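Local coordinates for Lmo0325 protein (Listeria monocytogenes EGD-e, PDB 4RYK) that probably binds DNA through an N-terminal helix-turn-helix domain and acts as a transcriptional regulator of the Rgg type, at residues 203-206 / 207-211; 273-276 / 277-281. All blocks are in the same frame, centred on the assembly; numbering follows the deposited sequence.

How the interactions relate
Interactions 1 and 2 are both one-turn contacts in the all-helical Rgg C-terminal region, whose family belongs to the TPR clan. Interaction 1 lies within helix 197-216, its centre about 11 Å from that of the chain; interaction 2, centred about 23 Å from it, closes helix 263-279 and runs into the turn beyond. Their centres are 20 Å apart and their nearest atoms about 8 Å. Helix 243-259 links them: V248 meets A208 and W277. Interaction 1 is built into one subunit, whereas interaction 2 also meets the second. A PEG molecule, probably from the crystallisation liquor, lies about 5 Å from the L210 side chain; the glycan at T30 to S34 belongs to the helix-turn-helix region.

Interaction 1. Residues 203-206 / 207-211; sequences FCHL and FANLT
F203 and F207 meet one helical turn apart, joined by their backbones and by the flanks of their side chains. Four i-to-i+4 backbone bonds, all nearly straight, tie 203-206 to 207-211. F207 N donates to F203 O at 2.8 Å and L210 N to L206 O at 3.0 Å, while A208 N and N209 N bind C204 O and H205 O in the same regular α-helical pattern. A further polar link comes from T211, whose OG1 lies 2.7 Å from F207 O and donates to it. That carbonyl also receives T211 N; the two donors come from opposite faces of its plane, and the OG1 bond orients the T211 hydroxyl.

Two apolar pairs add to this. CE2 of F207 lies 4.0 Å from CB of F203, and L206 and L210 meet obliquely, the CD1 branch of L206 lying 4.1 Å from CG of L210. Apart from these, the F207 ring approaches a carbonyl: with CG anti to the carbonyl carbon (chi1 -71°), it leans back along the preceding turn and brings CD2 to 3.2 Å from F203 O.

On the exposed side, the imidazole of H205 and the amide of N209 stand at 69° to one another. N209 CG sits 4.2 Å above one face of the imidazole, offset toward its rim, and N209 ND2 is 3.3 Å from H205 NE2.

The buried side chains spread from helix 197-216 to several neighbours. F203 reaches helices 161-170 and 176-193; on the latter, Y190 meets the F207 ring edge-to-face. C204, F207 and T211 touch helix 220-235, while A208 packs on V248 of helix 243-259, placing this turn within the packed helices of the TPR-clan, Rgg-type C-terminal region.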
loop_
_atom_site.group_PDB
_atom_site.type_symbol
_atom_site.label_atom_id
_atom_site.label_comp_id
_atom_site.label_asym_id
_atom_site.label_seq_id
_atom_site.Cartn_x
_atom_site.Cartn_y
_atom_site.Cartn_z
ATOM N N PHE A 203 4.841 2.248 -10.432
ATOM C CA PHE A 203 4.620 2.508 -11.842
ATOM C C PHE A 203 4.072 3.911 -12.104
ATOM O O PHE A 203 4.498 4.552 -13.060
ATOM C CB PHE A 203 3.772 1.415 -12.468
ATOM C CG PHE A 203 4.547 0.161 -12.711
ATOM C CD1 PHE A 203 5.342 0.037 -13.822
ATOM C CD2 PHE A 203 4.471 -0.875 -11.857
ATOM C CE1 PHE A 203 6.062 -1.111 -14.058
ATOM C CE2 PHE A 203 5.193 -2.028 -12.082
ATOM C CZ PHE A 203 5.984 -2.149 -13.172
ATOM N N CYS A 204 3.128 4.392 -11.282
ATOM C CA CYS A 204 2.605 5.739 -11.450
ATOM C C CYS A 204 3.686 6.781 -11.432
ATOM O O CYS A 204 3.754 7.635 -12.306
ATOM C CB CYS A 204 1.585 6.103 -10.385
ATOM S SG CYS A 204 -0.027 5.281 -10.581
ATOM N N HIS A 205 4.540 6.687 -10.435
ATOM C CA HIS A 205 5.664 7.565 -10.301
ATOM C C HIS A 205 6.583 7.524 -11.538
ATOM O O HIS A 205 7.033 8.548 -12.029
ATOM C CB HIS A 205 6.432 7.128 -9.076
ATOM C CG HIS A 205 7.673 7.900 -8.854
ATOM N ND1 HIS A 205 7.671 9.169 -8.330
ATOM C CD2 HIS A 205 8.967 7.602 -9.116
ATOM C CE1 HIS A 205 8.912 9.620 -8.258
ATOM N NE2 HIS A 205 9.720 8.687 -8.733
ATOM N N LEU A 206 6.901 6.333 -12.006
ATOM C CA LEU A 206 7.778 6.218 -13.158
ATOM C C LEU A 206 7.081 6.819 -14.385
ATOM O O LEU A 206 7.691 7.565 -15.143
ATOM C CB LEU A 206 8.068 4.759 -13.428
ATOM C CG LEU A 206 8.787 4.488 -14.766
ATOM C CD1 LEU A 206 10.087 5.280 -14.812
ATOM C CD2 LEU A 206 9.075 3.024 -14.956
ATOM N N PHE A 207 5.811 6.499 -14.605
ATOM C CA PHE A 207 5.113 6.985 -15.786
ATOM C C PHE A 207 4.978 8.505 -15.749
ATOM O O PHE A 207 5.026 9.163 -16.800
ATOM C CB PHE A 207 3.715 6.401 -15.920
ATOM C CG PHE A 207 3.660 4.936 -16.297
ATOM C CD1 PHE A 207 4.471 4.412 -17.275
ATOM C CD2 PHE A 207 2.751 4.105 -15.688
ATOM C CE1 PHE A 207 4.382 3.088 -17.632
ATOM C CE2 PHE A 207 2.656 2.785 -16.033
ATOM C CZ PHE A 207 3.494 2.270 -17.016
ATOM N N ALA A 208 4.756 9.059 -14.555
ATOM C CA ALA A 208 4.741 10.527 -14.383
ATOM C C ALA A 208 6.062 11.145 -14.797
ATOM O O ALA A 208 6.078 12.109 -15.555
ATOM C CB ALA A 208 4.486 10.885 -12.951
ATOM N N ASN A 209 7.160 10.564 -14.313
ATOM C CA ASN A 209 8.508 11.045 -14.674
ATOM C C ASN A 209 8.805 11.014 -16.145
ATOM O O ASN A 209 9.379 11.962 -16.689
ATOM C CB ASN A 209 9.608 10.291 -13.937
ATOM C CG ASN A 209 9.706 10.689 -12.475
ATOM O OD1 ASN A 209 9.100 11.647 -12.024
ATOM N ND2 ASN A 209 10.489 9.953 -11.736
ATOM N N LEU A 210 8.427 9.926 -16.793
ATOM C CA LEU A 210 8.642 9.823 -18.236
ATOM C C LEU A 210 7.796 10.817 -19.018
ATOM O O LEU A 210 8.278 11.432 -19.980
ATOM C CB LEU A 210 8.275 8.448 -18.727
ATOM C CG LEU A 210 9.164 7.326 -18.220
ATOM C CD1 LEU A 210 8.653 6.001 -18.787
ATOM C CD2 LEU A 210 10.632 7.556 -18.587
ATOM N N THR A 211 6.534 10.970 -18.608
ATOM C CA THR A 211 5.637 11.863 -19.309
ATOM C C THR A 211 6.229 13.266 -19.240
ATOM O O THR A 211 6.259 13.997 -20.229
ATOM C CB THR A 211 4.233 11.835 -18.713
ATOM O OG1 THR A 211 3.699 10.506 -18.753
ATOM C CG2 THR A 211 3.313 12.719 -19.451
#

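Interaction 2. Residues 273-276 / 277-281; sequences AIQT and WKELH
Q275 and E279 cross at about a right angle, NE2 of the amide donating to OE2 of the carboxylate at 3.2 Å, nearly straight (170°). The acceptor is met on its anti side, 33° out of the carboxylate plane but in the Q275 amide plane. With CG anti to the backbone N, the bend at chi2 (55°) turns the amide forward along the outside of the helix toward E279. The indole of W277 lies against the preceding turn, CZ3 standing 4.2 Å from A273 CB and 4.3 Å from I274 CG1. T276 and L280 run side by side, CG2 to CD1 at 4.0 Å.

Four backbone bonds carry the helix on, from W277 N to A273 O as far as L280 N to T276 O. A Schellman motif then ends it, with H281 (positive phi) as C' residue: Y282 N bonds to W277 O and H281 N to K278 O (3.1 Å).

Farther out, Y289 stacks on W277, helix 243-259 packs against A273 and W277, and T276 OG1 bonds to R272 O. This helix end lies at the subunit interface: R272 of the second subunit salt-bridges E279 OE1, its N250 binds E279 O and H281 NE2, and the two T276 pack together.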
loop_
_atom_site.group_PDB
_atom_site.type_symbol
_atom_site.label_atom_id
_atom_site.label_comp_id
_atom_site.label_asym_id
_atom_site.label_seq_id
_atom_site.Cartn_x
_atom_site.Cartn_y
_atom_site.Cartn_z
ATOM N N ALA A 273 -5.268 21.277 -11.206
ATOM C CA ALA A 273 -4.513 20.262 -10.514
ATOM C C ALA A 273 -3.670 20.883 -9.379
ATOM O O ALA A 273 -3.650 20.370 -8.266
ATOM C CB ALA A 273 -3.638 19.502 -11.472
ATOM N N ILE A 274 -2.994 21.982 -9.668
ATOM C CA ILE A 274 -2.228 22.694 -8.657
ATOM C C ILE A 274 -3.089 23.132 -7.464
ATOM O O ILE A 274 -2.697 22.960 -6.310
ATOM C CB ILE A 274 -1.544 23.891 -9.323
ATOM C CG1 ILE A 274 -0.391 23.373 -10.167
ATOM C CG2 ILE A 274 -1.058 24.947 -8.315
ATOM C CD1 ILE A 274 0.096 24.379 -11.186
ATOM N N GLN A 275 -4.251 23.696 -7.745
ATOM C CA GLN A 275 -5.183 24.090 -6.688
ATOM C C GLN A 275 -5.651 22.899 -5.879
ATOM O O GLN A 275 -5.898 23.014 -4.687
ATOM C CB GLN A 275 -6.381 24.792 -7.329
ATOM C CG GLN A 275 -7.446 25.365 -6.406
ATOM C CD GLN A 275 -6.945 26.333 -5.340
ATOM O OE1 GLN A 275 -5.990 27.107 -5.551
ATOM N NE2 GLN A 275 -7.616 26.295 -4.161
ATOM N N THR A 276 -5.797 21.754 -6.540
ATOM C CA THR A 276 -6.236 20.554 -5.885
ATOM C C THR A 276 -5.170 20.072 -4.942
ATOM O O THR A 276 -5.469 19.695 -3.815
ATOM C CB THR A 276 -6.617 19.450 -6.878
ATOM O OG1 THR A 276 -7.746 19.874 -7.654
ATOM C CG2 THR A 276 -7.027 18.216 -6.122
ATOM N N TRP A 277 -3.913 20.079 -5.374
ATOM C CA TRP A 277 -2.850 19.726 -4.443
ATOM C C TRP A 277 -2.866 20.662 -3.210
ATOM O O TRP A 277 -2.613 20.210 -2.072
ATOM C CB TRP A 277 -1.472 19.777 -5.095
ATOM C CG TRP A 277 -1.138 18.555 -5.906
ATOM C CD1 TRP A 277 -1.201 17.271 -5.494
ATOM C CD2 TRP A 277 -0.652 18.526 -7.234
ATOM N NE1 TRP A 277 -0.804 16.437 -6.478
ATOM C CE2 TRP A 277 -0.480 17.190 -7.577
ATOM C CE3 TRP A 277 -0.402 19.505 -8.196
ATOM C CZ2 TRP A 277 -0.014 16.794 -8.818
ATOM C CZ3 TRP A 277 0.023 19.119 -9.430
ATOM C CH2 TRP A 277 0.229 17.766 -9.729
ATOM N N LYS A 278 -3.164 21.940 -3.423
ATOM C CA LYS A 278 -3.246 22.875 -2.297
ATOM C C LYS A 278 -4.374 22.532 -1.383
ATOM O O LYS A 278 -4.183 22.518 -0.176
ATOM C CB LYS A 278 -3.430 24.321 -2.715
ATOM C CG LYS A 278 -2.165 24.874 -3.307
ATOM C CD LYS A 278 -2.335 26.293 -3.792
ATOM C CE LYS A 278 -1.088 26.727 -4.531
ATOM N NZ LYS A 278 -1.239 28.107 -5.057
ATOM N N GLU A 279 -5.525 22.241 -1.964
ATOM C CA GLU A 279 -6.718 21.995 -1.159
ATOM C C GLU A 279 -6.592 20.724 -0.339
ATOM O O GLU A 279 -7.235 20.593 0.694
ATOM C CB GLU A 279 -7.905 21.900 -2.062
ATOM C CG GLU A 279 -8.273 23.233 -2.653
ATOM C CD GLU A 279 -9.376 23.107 -3.678
ATOM O OE1 GLU A 279 -9.686 21.961 -4.058
ATOM O OE2 GLU A 279 -9.929 24.135 -4.090
ATOM N N LEU A 280 -5.755 19.801 -0.821
ATOM C CA LEU A 280 -5.521 18.536 -0.141
ATOM C C LEU A 280 -4.241 18.544 0.686
ATOM O O LEU A 280 -3.807 17.491 1.104
ATOM C CB LEU A 280 -5.495 17.333 -1.113
ATOM C CG LEU A 280 -6.745 17.138 -1.985
ATOM C CD1 LEU A 280 -6.565 15.946 -2.896
ATOM C CD2 LEU A 280 -7.992 16.923 -1.155
ATOM N N HIS A 281 -3.697 19.721 0.957
ATOM C CA HIS A 281 -2.619 19.931 1.935
ATOM C C HIS A 281 -1.294 19.285 1.438
ATOM O O HIS A 281 -0.492 18.794 2.226
ATOM C CB HIS A 281 -3.067 19.476 3.340
ATOM C CG HIS A 281 -4.513 19.764 3.628
ATOM N ND1 HIS A 281 -4.997 21.037 3.810
ATOM C CD2 HIS A 281 -5.588 18.942 3.728
ATOM C CE1 HIS A 281 -6.303 20.996 3.983
ATOM N NE2 HIS A 281 -6.687 19.734 3.940
#